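Long-range contacts in uncharacterized protein (Anabaena variabilis, PDB 3OT2), which is of unknown function but, as a putative restriction endonuclease-like protein of the Uma2 family (PD-(D/E)XK clan), is probably a nuclease: residues His42-Ile53 with Asp107-Pro115; Arg64-Phe73 with Ile98-Pro106. All blocks are in the same frame, centred on the assembly; numbering follows the deposited sequence. Where two conformers were deposited one is given.

Contact 1: residues His42-Ile53 with Asp107-Pro115; sequences HSAIQSECVSVI and DWTIEILSP
Ile112, Ile110 and Trp108 on strand 108-112 meet His42, Ile45, Gln46, Cys49 and Ile53 on helix 40-57, a helix-on-sheet layer of the alpha/beta core expected of the PD-(D/E)XK clan. The segments run nearly antiparallel, at 159° with axes 9.5 Å apart, so alternate strand residues face successive helix turns. Beta-branched isoleucine suits both sides, giving a stiff stem and a slender tip. Ile112, at the end of the strand, makes the most contacts: its CD1 lies 3.6 Å from Gln46 CA, while Ile45 CG2 touches the same methyl from the preceding helix position. At the far end Ile53 CD1 meets Ile110 CD1 tip to tip at 3.4 Å, tighter than usual for two methyls, and also makes an off-centre CH-pi contact with the six-membered ring of Trp108. Cys49 SG fills in beside Ile110. At the start of the helix the His42 ring, its CG anti to the backbone N (chi1 -174°), swings down to set its edge against the backbone of Ile112 and Leu113. Behind this first shell stands Asp81, whose OD2 is hydrogen-bonded to both His42 NE2 and Ile112 N, while Gln46 NE2 bonds Asp81 O and Glu68 OE2. Replacing His42 by an alanine would probably leave Asp81 without one partner and open a gap beside Ile112. Glu111 points its CB away from the helix, and its OE1 accepts from Asp81 N; the pair is consistent with the acidic positions of the family motif. Both CD2 and NE2 of the His42 edge lie 3.0 Å from Ile112 O.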
loop_
_atom_site.group_PDB
_atom_site.type_symbol
_atom_site.label_atom_id
_atom_site.label_comp_id
_atom_site.label_asym_id
_atom_site.label_seq_id
_atom_site.Cartn_x
_atom_site.Cartn_y
_atom_site.Cartn_z
ATOM N N HIS A 42 -6.136 -14.126 -11.428
ATOM C CA HIS A 42 -6.039 -14.331 -9.990
ATOM C C HIS A 42 -5.844 -15.830 -9.651
ATOM O O HIS A 42 -4.902 -16.180 -8.932
ATOM C CB HIS A 42 -7.282 -13.772 -9.309
ATOM C CG HIS A 42 -7.192 -13.828 -7.825
ATOM N ND1 HIS A 42 -7.658 -14.914 -7.117
ATOM C CD2 HIS A 42 -6.635 -12.949 -6.965
ATOM C CE1 HIS A 42 -7.390 -14.656 -5.848
ATOM N NE2 HIS A 42 -6.776 -13.484 -5.712
ATOM N N SER A 43 -6.704 -16.709 -10.217
ATOM C CA SER A 43 -6.657 -18.150 -9.993
ATOM C C SER A 43 -5.365 -18.768 -10.476
ATOM O O SER A 43 -4.856 -19.665 -9.811
ATOM C CB SER A 43 -7.821 -18.843 -10.698
ATOM O OG SER A 43 -9.050 -18.466 -10.107
ATOM N N ALA A 44 -4.847 -18.320 -11.632
ATOM C CA ALA A 44 -3.626 -18.872 -12.217
ATOM C C ALA A 44 -2.428 -18.657 -11.277
ATOM O O ALA A 44 -1.686 -19.605 -11.000
ATOM C CB ALA A 44 -3.369 -18.255 -13.584
ATOM N N ILE A 45 -2.265 -17.426 -10.764
ATOM C CA ILE A 45 -1.190 -17.076 -9.830
ATOM C C ILE A 45 -1.420 -17.766 -8.486
ATOM O O ILE A 45 -0.475 -18.317 -7.929
ATOM C CB ILE A 45 -1.067 -15.537 -9.693
ATOM C CG1 ILE A 45 -0.437 -14.962 -11.007
ATOM C CG2 ILE A 45 -0.226 -15.162 -8.429
ATOM C CD1 ILE A 45 -0.329 -13.454 -11.083
ATOM N N GLN A 46 -2.666 -17.752 -7.977
ATOM C CA GLN A 46 -2.992 -18.342 -6.688
ATOM C C GLN A 46 -2.688 -19.853 -6.629
ATOM O O GLN A 46 -2.038 -20.272 -5.674
ATOM C CB GLN A 46 -4.457 -18.106 -6.350
ATOM C CG GLN A 46 -4.815 -18.422 -4.906
ATOM C CD GLN A 46 -6.286 -18.254 -4.656
ATOM O OE1 GLN A 46 -7.106 -18.278 -5.573
ATOM N NE2 GLN A 46 -6.667 -18.124 -3.394
ATOM N N SER A 47 -3.166 -20.646 -7.628
ATOM C CA SER A 47 -2.970 -22.097 -7.644
ATOM C C SER A 47 -1.495 -22.461 -7.793
ATOM O O SER A 47 -1.013 -23.354 -7.085
ATOM C CB SER A 47 -3.798 -22.751 -8.750
ATOM O OG SER A 47 -5.182 -22.641 -8.457
ATOM N N GLU A 48 -0.776 -21.776 -8.688
ATOM C CA GLU A 48 0.639 -22.054 -8.909
ATOM C C GLU A 48 1.494 -21.642 -7.719
ATOM O O GLU A 48 2.483 -22.305 -7.408
ATOM C CB GLU A 48 1.128 -21.345 -10.173
ATOM C CG GLU A 48 2.462 -21.872 -10.675
ATOM C CD GLU A 48 2.571 -23.355 -10.968
ATOM O OE1 GLU A 48 1.554 -23.972 -11.361
ATOM O OE2 GLU A 48 3.689 -23.895 -10.814
ATOM N N CYS A 49 1.125 -20.544 -7.067
ATOM C CA CYS A 49 1.844 -20.039 -5.908
ATOM C C CYS A 49 1.785 -21.025 -4.739
ATOM O O CYS A 49 2.818 -21.261 -4.114
ATOM C CB CYS A 49 1.280 -18.688 -5.515
ATOM S SG CYS A 49 2.408 -17.681 -4.563
ATOM N N VAL A 50 0.587 -21.612 -4.452
ATOM C CA VAL A 50 0.411 -22.600 -3.372
ATOM C C VAL A 50 1.245 -23.855 -3.684
ATOM O O VAL A 50 1.890 -24.403 -2.797
ATOM C CB VAL A 50 -1.087 -22.967 -3.157
ATOM C CG1 VAL A 50 -1.261 -23.911 -1.977
ATOM C CG2 VAL A 50 -1.905 -21.730 -2.925
ATOM N N SER A 51 1.224 -24.286 -4.955
ATOM C CA SER A 51 1.920 -25.463 -5.452
ATOM C C SER A 51 3.442 -25.315 -5.285
ATOM O O SER A 51 4.092 -26.205 -4.725
ATOM C CB SER A 51 1.553 -25.685 -6.920
ATOM O OG SER A 51 2.297 -26.744 -7.501
ATOM N N VAL A 52 3.988 -24.169 -5.716
ATOM C CA VAL A 52 5.426 -23.900 -5.656
ATOM C C VAL A 52 5.896 -23.802 -4.171
ATOM O O VAL A 52 6.883 -24.445 -3.813
ATOM C CB VAL A 52 5.780 -22.657 -6.500
ATOM C CG1 VAL A 52 7.195 -22.189 -6.222
ATOM C CG2 VAL A 52 5.627 -22.967 -7.986
ATOM N N ILE A 53 5.175 -23.058 -3.312
ATOM C CA ILE A 53 5.542 -22.971 -1.896
ATOM C C ILE A 53 5.530 -24.372 -1.238
ATOM O O ILE A 53 6.511 -24.755 -0.585
ATOM C CB ILE A 53 4.630 -21.971 -1.135
ATOM C CG1 ILE A 53 4.882 -20.519 -1.639
ATOM C CG2 ILE A 53 4.854 -22.074 0.403
ATOM C CD1 ILE A 53 3.786 -19.613 -1.299
ATOM N N ASP A 107 2.034 -17.462 9.290
ATOM C CA ASP A 107 3.435 -17.038 9.366
ATOM C C ASP A 107 3.759 -16.187 8.147
ATOM O O ASP A 107 4.574 -15.273 8.203
ATOM C CB ASP A 107 4.353 -18.272 9.429
ATOM C CG ASP A 107 4.295 -18.889 10.794
ATOM O OD1 ASP A 107 4.956 -18.348 11.710
ATOM O OD2 ASP A 107 3.480 -19.830 10.986
ATOM N N TRP A 108 3.084 -16.474 7.044
ATOM C CA TRP A 108 3.277 -15.788 5.778
ATOM C C TRP A 108 1.922 -15.666 5.075
ATOM O O TRP A 108 1.259 -16.682 4.827
ATOM C CB TRP A 108 4.314 -16.569 4.941
ATOM C CG TRP A 108 4.649 -16.039 3.570
ATOM C CD1 TRP A 108 4.455 -14.770 3.085
ATOM C CD2 TRP A 108 5.364 -16.758 2.553
ATOM N NE1 TRP A 108 4.942 -14.683 1.796
ATOM C CE2 TRP A 108 5.529 -15.885 1.458
ATOM C CE3 TRP A 108 5.864 -18.081 2.452
ATOM C CZ2 TRP A 108 6.172 -16.290 0.274
ATOM C CZ3 TRP A 108 6.513 -18.471 1.282
ATOM C CH2 TRP A 108 6.642 -17.593 0.207
ATOM N N THR A 109 1.484 -14.418 4.821
ATOM C CA THR A 109 0.210 -14.178 4.148
ATOM C C THR A 109 0.482 -13.688 2.729
ATOM O O THR A 109 1.347 -12.843 2.525
ATOM C CB THR A 109 -0.728 -13.231 4.947
ATOM O OG1 THR A 109 -1.964 -13.117 4.244
ATOM C CG2 THR A 109 -0.172 -11.805 5.118
ATOM N N ILE A 110 -0.244 -14.227 1.752
ATOM C CA ILE A 110 -0.098 -13.801 0.359
ATOM C C ILE A 110 -1.462 -13.391 -0.165
ATOM O O ILE A 110 -2.407 -14.170 -0.106
ATOM C CB ILE A 110 0.567 -14.876 -0.535
ATOM C CG1 ILE A 110 1.974 -15.252 -0.003
ATOM C CG2 ILE A 110 0.620 -14.415 -1.996
ATOM C CD1 ILE A 110 2.433 -16.567 -0.414
ATOM N N GLU A 111 -1.554 -12.142 -0.648
ATOM C CA GLU A 111 -2.760 -11.577 -1.223
ATOM C C GLU A 111 -2.490 -11.237 -2.659
ATOM O O GLU A 111 -1.447 -10.667 -2.976
ATOM C CB GLU A 111 -3.221 -10.331 -0.449
ATOM C CG GLU A 111 -3.543 -10.611 1.015
ATOM C CD GLU A 111 -4.881 -11.280 1.298
ATOM O OE1 GLU A 111 -5.513 -11.835 0.366
ATOM O OE2 GLU A 111 -5.289 -11.269 2.475
ATOM N N ILE A 112 -3.406 -11.603 -3.528
ATOM C CA ILE A 112 -3.249 -11.323 -4.953
ATOM C C ILE A 112 -4.400 -10.442 -5.383
ATOM O O ILE A 112 -5.559 -10.819 -5.205
ATOM C CB ILE A 112 -3.168 -12.638 -5.783
ATOM C CG1 ILE A 112 -2.038 -13.555 -5.267
ATOM C CG2 ILE A 112 -2.980 -12.347 -7.276
ATOM C CD1 ILE A 112 -2.439 -15.045 -5.280
ATOM N N LEU A 113 -4.080 -9.267 -5.946
ATOM C CA LEU A 113 -5.113 -8.357 -6.442
ATOM C C LEU A 113 -5.829 -8.914 -7.652
ATOM O O LEU A 113 -5.264 -9.672 -8.443
ATOM C CB LEU A 113 -4.524 -6.982 -6.801
ATOM C CG LEU A 113 -3.880 -6.183 -5.661
ATOM C CD1 LEU A 113 -3.348 -4.880 -6.203
ATOM C CD2 LEU A 113 -4.883 -5.946 -4.512
ATOM N N SER A 114 -7.096 -8.537 -7.771
ATOM C CA SER A 114 -7.968 -8.864 -8.900
ATOM C C SER A 114 -8.789 -7.592 -9.156
ATOM O O SER A 114 -8.814 -6.732 -8.270
ATOM C CB SER A 114 -8.802 -10.118 -8.636
ATOM O OG SER A 114 -9.567 -10.054 -7.452
ATOM N N PRO A 115 -9.351 -7.365 -10.368
ATOM C CA PRO A 115 -10.038 -6.081 -10.637
ATOM C C PRO A 115 -11.031 -5.570 -9.572
ATOM O O PRO A 115 -11.079 -4.357 -9.350
ATOM C CB PRO A 115 -10.787 -6.359 -11.940
ATOM C CG PRO A 115 -9.967 -7.388 -12.632
ATOM C CD PRO A 115 -9.352 -8.237 -11.564
#

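Contact 2: residues Arg64-Phe73 with Ile98-Pro106; sequences RAFLELRCTF and IANIFLIAP. With EDO (1,2-ethanediol), chain I.
Phe102, from the loop 98-106, is the apolar centre of this contact and meets Phe66 and Leu69. Its edge points at the face of Phe66 in a T-shaped pair, centroids 5.6 Å apart and planes at 68°. Leu69 lays CD2 over the middle of the Phe102 ring, 3.6 Å from the centroid, a CH-pi contact that a branched aliphatic tip makes well. A second CH-pi contact lies further along: Ala105 CB sits 3.7 Å from the centroid of Phe73, over its face. Phe73 CG stands between the backbone N and the carbonyl carbon (chi1 57°), which lays the ring over Ala105, where a side chain of one methyl lets it come close. Simple packing fills the rest. Ile98 CD1 touches the edge of Phe66, and Cys71 SG lies 4.0 Å from Pro106 CG. Among polar contacts, Thr72 N donates to Phe102 O at 3.1 Å, nearly straight at 175°, and Leu103 CA approaches Thr72 O in a CA-H...O contact. One step back, a water donates to Arg70 O and accepts from Phe102 N, bridging the two backbones. Ile104 O, buried near Phe73 CD1 and Cys71 CB, has no hydrogen-bonding partner in the model. Arg70 sends its guanidinium elsewhere, to Ser25 O, Ser77 OG and Glu20; Arg70, Glu20 and Ser25 belong to the pocket that holds 1,4-butanediol. In sum, the loop leading into strand 108-112 packs beside strand 63-67, the outermost strand of the central sheet, and against strand 71-73 of a small separate hairpin, at the margin of a nuclease-like alpha/beta fold.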
loop_
_atom_site.group_PDB
_atom_site.type_symbol
_atom_site.label_atom_id
_atom_site.label_comp_id
_atom_site.label_asym_id
_atom_site.label_seq_id
_atom_site.Cartn_x
_atom_site.Cartn_y
_atom_site.Cartn_z
ATOM N N ARG A 64 3.200 -25.416 5.706
ATOM C CA ARG A 64 2.142 -25.778 4.759
ATOM C C ARG A 64 1.404 -24.519 4.310
ATOM O O ARG A 64 1.027 -23.678 5.153
ATOM C CB ARG A 64 1.167 -26.803 5.362
ATOM C CG ARG A 64 0.124 -27.297 4.344
ATOM C CD ARG A 64 -0.530 -28.586 4.743
ATOM N NE ARG A 64 -1.608 -28.895 3.794
ATOM C CZ ARG A 64 -2.372 -29.983 3.846
ATOM N NH1 ARG A 64 -2.177 -30.898 4.790
ATOM N NH2 ARG A 64 -3.326 -30.173 2.946
ATOM N N ALA A 65 1.226 -24.386 2.973
ATOM C CA ALA A 65 0.485 -23.304 2.344
ATOM C C ALA A 65 -0.946 -23.782 2.086
ATOM O O ALA A 65 -1.143 -24.872 1.551
ATOM C CB ALA A 65 1.152 -22.887 1.042
ATOM N N PHE A 66 -1.929 -22.975 2.485
ATOM C CA PHE A 66 -3.353 -23.280 2.347
ATOM C C PHE A 66 -4.052 -22.245 1.504
ATOM O O PHE A 66 -3.805 -21.051 1.657
ATOM C CB PHE A 66 -4.042 -23.321 3.726
ATOM C CG PHE A 66 -3.451 -24.259 4.737
ATOM C CD1 PHE A 66 -3.860 -25.584 4.796
ATOM C CD2 PHE A 66 -2.495 -23.814 5.645
ATOM C CE1 PHE A 66 -3.313 -26.444 5.734
ATOM C CE2 PHE A 66 -1.936 -24.680 6.572
ATOM C CZ PHE A 66 -2.355 -25.987 6.619
ATOM N N LEU A 67 -4.948 -22.710 0.637
ATOM C CA LEU A 67 -5.793 -21.877 -0.201
ATOM C C LEU A 67 -7.017 -21.464 0.553
ATOM O O LEU A 67 -7.707 -22.336 1.093
ATOM C CB LEU A 67 -6.257 -22.684 -1.436
ATOM C CG LEU A 67 -5.359 -22.692 -2.649
ATOM C CD1 LEU A 67 -5.753 -23.788 -3.599
ATOM C CD2 LEU A 67 -5.502 -21.437 -3.405
ATOM N N GLU A 68 -7.349 -20.155 0.537
ATOM C CA GLU A 68 -8.615 -19.655 1.075
ATOM C C GLU A 68 -8.973 -20.218 2.482
ATOM O O GLU A 68 -10.107 -20.654 2.709
ATOM C CB GLU A 68 -9.753 -19.996 0.096
ATOM C CG GLU A 68 -9.578 -19.478 -1.325
ATOM C CD GLU A 68 -9.705 -17.978 -1.487
ATOM O OE1 GLU A 68 -10.408 -17.359 -0.663
ATOM O OE2 GLU A 68 -9.128 -17.423 -2.452
ATOM N N LEU A 69 -8.024 -20.165 3.426
ATOM C CA LEU A 69 -8.245 -20.640 4.785
ATOM C C LEU A 69 -8.647 -19.461 5.683
ATOM O O LEU A 69 -8.016 -18.401 5.625
ATOM C CB LEU A 69 -6.957 -21.318 5.304
ATOM C CG LEU A 69 -6.922 -21.766 6.760
ATOM C CD1 LEU A 69 -7.787 -23.023 6.980
ATOM C CD2 LEU A 69 -5.495 -22.011 7.211
ATOM N N ARG A 70 -9.701 -19.639 6.506
ATOM C CA ARG A 70 -10.139 -18.594 7.424
ATOM C C ARG A 70 -9.196 -18.502 8.625
ATOM O O ARG A 70 -8.875 -19.515 9.242
ATOM C CB ARG A 70 -11.589 -18.826 7.874
ATOM C CG ARG A 70 -12.091 -17.817 8.915
ATOM C CD ARG A 70 -13.607 -17.875 9.130
ATOM N NE ARG A 70 -14.347 -17.777 7.872
ATOM C CZ ARG A 70 -14.618 -16.636 7.249
ATOM N NH1 ARG A 70 -14.251 -15.474 7.781
ATOM N NH2 ARG A 70 -15.256 -16.646 6.091
ATOM N N CYS A 71 -8.734 -17.287 8.923
ATOM C CA CYS A 71 -7.882 -16.975 10.062
ATOM C C CYS A 71 -8.587 -15.938 10.909
ATOM O O CYS A 71 -8.863 -14.838 10.425
ATOM C CB CYS A 71 -6.506 -16.504 9.601
ATOM S SG CYS A 71 -5.558 -17.785 8.734
ATOM N N THR A 72 -8.937 -16.309 12.154
ATOM C CA THR A 72 -9.668 -15.435 13.072
ATOM C C THR A 72 -8.769 -15.060 14.246
ATOM O O THR A 72 -8.422 -15.921 15.049
ATOM C CB THR A 72 -10.974 -16.109 13.524
ATOM O OG1 THR A 72 -11.722 -16.460 12.363
ATOM C CG2 THR A 72 -11.835 -15.209 14.438
ATOM N N PHE A 73 -8.428 -13.762 14.365
ATOM C CA PHE A 73 -7.557 -13.261 15.427
ATOM C C PHE A 73 -7.669 -11.740 15.504
ATOM O O PHE A 73 -8.053 -11.098 14.524
ATOM C CB PHE A 73 -6.085 -13.691 15.174
ATOM C CG PHE A 73 -5.551 -13.235 13.834
ATOM C CD1 PHE A 73 -5.717 -14.020 12.697
ATOM C CD2 PHE A 73 -4.929 -12.001 13.699
ATOM C CE1 PHE A 73 -5.250 -13.589 11.458
ATOM C CE2 PHE A 73 -4.444 -11.576 12.459
ATOM C CZ PHE A 73 -4.618 -12.367 11.350
ATOM N N ILE A 98 -5.211 -31.895 10.895
ATOM C CA ILE A 98 -5.340 -30.441 10.986
ATOM C C ILE A 98 -6.768 -30.089 11.430
ATOM O O ILE A 98 -7.725 -30.720 10.988
ATOM C CB ILE A 98 -4.932 -29.746 9.669
ATOM C CG1 ILE A 98 -3.442 -30.074 9.326
ATOM C CG2 ILE A 98 -5.149 -28.232 9.774
ATOM C CD1 ILE A 98 -2.902 -29.574 7.951
ATOM N N ALA A 99 -6.867 -29.134 12.364
ATOM C CA ALA A 99 -8.095 -28.594 12.922
ATOM C C ALA A 99 -8.899 -27.850 11.856
ATOM O O ALA A 99 -8.323 -27.361 10.877
ATOM C CB ALA A 99 -7.752 -27.635 14.055
ATOM N N ASN A 100 -10.221 -27.735 12.053
ATOM C CA ASN A 100 -11.067 -27.002 11.109
ATOM C C ASN A 100 -10.974 -25.477 11.326
ATOM O O ASN A 100 -11.226 -24.714 10.398
ATOM C CB ASN A 100 -12.526 -27.459 11.227
ATOM C CG ASN A 100 -12.721 -28.951 11.080
ATOM O OD1 ASN A 100 -13.231 -29.626 11.973
ATOM N ND2 ASN A 100 -12.274 -29.505 9.981
ATOM N N ILE A 101 -10.637 -25.042 12.541
ATOM C CA ILE A 101 -10.609 -23.628 12.932
ATOM C C ILE A 101 -9.181 -23.185 13.239
ATOM O O ILE A 101 -8.441 -23.881 13.925
ATOM C CB ILE A 101 -11.571 -23.372 14.140
ATOM C CG1 ILE A 101 -13.005 -23.913 13.899
ATOM C CG2 ILE A 101 -11.585 -21.906 14.621
ATOM C CD1 ILE A 101 -13.954 -23.232 12.794
ATOM N N PHE A 102 -8.813 -22.004 12.722
ATOM C CA PHE A 102 -7.494 -21.393 12.927
ATOM C C PHE A 102 -7.711 -20.075 13.626
ATOM O O PHE A 102 -8.305 -19.170 13.045
ATOM C CB PHE A 102 -6.753 -21.214 11.593
ATOM C CG PHE A 102 -6.045 -22.433 11.046
ATOM C CD1 PHE A 102 -6.755 -23.581 10.715
ATOM C CD2 PHE A 102 -4.680 -22.399 10.776
ATOM C CE1 PHE A 102 -6.109 -24.695 10.168
ATOM C CE2 PHE A 102 -4.037 -23.504 10.204
ATOM C CZ PHE A 102 -4.754 -24.649 9.918
ATOM N N LEU A 103 -7.290 -19.986 14.890
ATOM C CA LEU A 103 -7.486 -18.779 15.695
ATOM C C LEU A 103 -6.187 -17.970 15.827
ATOM O O LEU A 103 -6.004 -17.216 16.787
ATOM C CB LEU A 103 -8.058 -19.149 17.083
ATOM C CG LEU A 103 -9.441 -19.820 17.091
ATOM C CD1 LEU A 103 -9.770 -20.360 18.473
ATOM C CD2 LEU A 103 -10.528 -18.864 16.620
ATOM N N ILE A 104 -5.305 -18.089 14.824
ATOM C CA ILE A 104 -3.989 -17.447 14.832
ATOM C C ILE A 104 -3.660 -16.848 13.458
ATOM O O ILE A 104 -4.248 -17.230 12.450
ATOM C CB ILE A 104 -2.882 -18.458 15.283
ATOM C CG1 ILE A 104 -2.915 -19.765 14.453
ATOM C CG2 ILE A 104 -2.942 -18.750 16.812
ATOM C CD1 ILE A 104 -1.631 -20.520 14.459
ATOM N N ALA A 105 -2.705 -15.919 13.432
ATOM C CA ALA A 105 -2.247 -15.261 12.221
ATOM C C ALA A 105 -1.319 -16.199 11.425
ATOM O O ALA A 105 -0.547 -16.931 12.053
ATOM C CB ALA A 105 -1.532 -13.962 12.570
ATOM N N PRO A 106 -1.339 -16.180 10.065
ATOM C CA PRO A 106 -0.384 -17.030 9.312
ATOM C C PRO A 106 1.057 -16.592 9.543
ATOM O O PRO A 106 1.289 -15.449 9.913
ATOM C CB PRO A 106 -0.770 -16.813 7.836
ATOM C CG PRO A 106 -2.062 -16.052 7.850
ATOM C CD PRO A 106 -2.149 -15.337 9.165
HETATM C C1 EDO I . -13.377 -21.265 4.281
HETATM O O1 EDO I . -13.481 -21.376 5.698
HETATM C C2 EDO I . -13.190 -19.801 3.939
HETATM O O2 EDO I . -13.144 -19.691 2.516
HETATM O O HOH W 1 -10.775 -20.687 10.952
#

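The two contacts have centres 15 Å apart and reach the same mixed sheet, in which strands 63-67, 82-86 and 108-112 are consecutive neighbours. Along the chain, helix 40-57 comes first, followed after a short connection by strand 63-67, on which segment 64-73 begins; segment 98-106 follows and leads directly into 107-115. Contact 2 therefore lies wholly between the two halves of contact 1. The helix is also joined to the edge strand, where Val50 CG2 packs 3.6 Å from Leu67 CG. Contact 1 thus builds the buried layer between helix and sheet, while contact 2 lies at the sheet's margin, where Arg70 reaches the butanediol pocket, both within the putative restriction endonuclease domain.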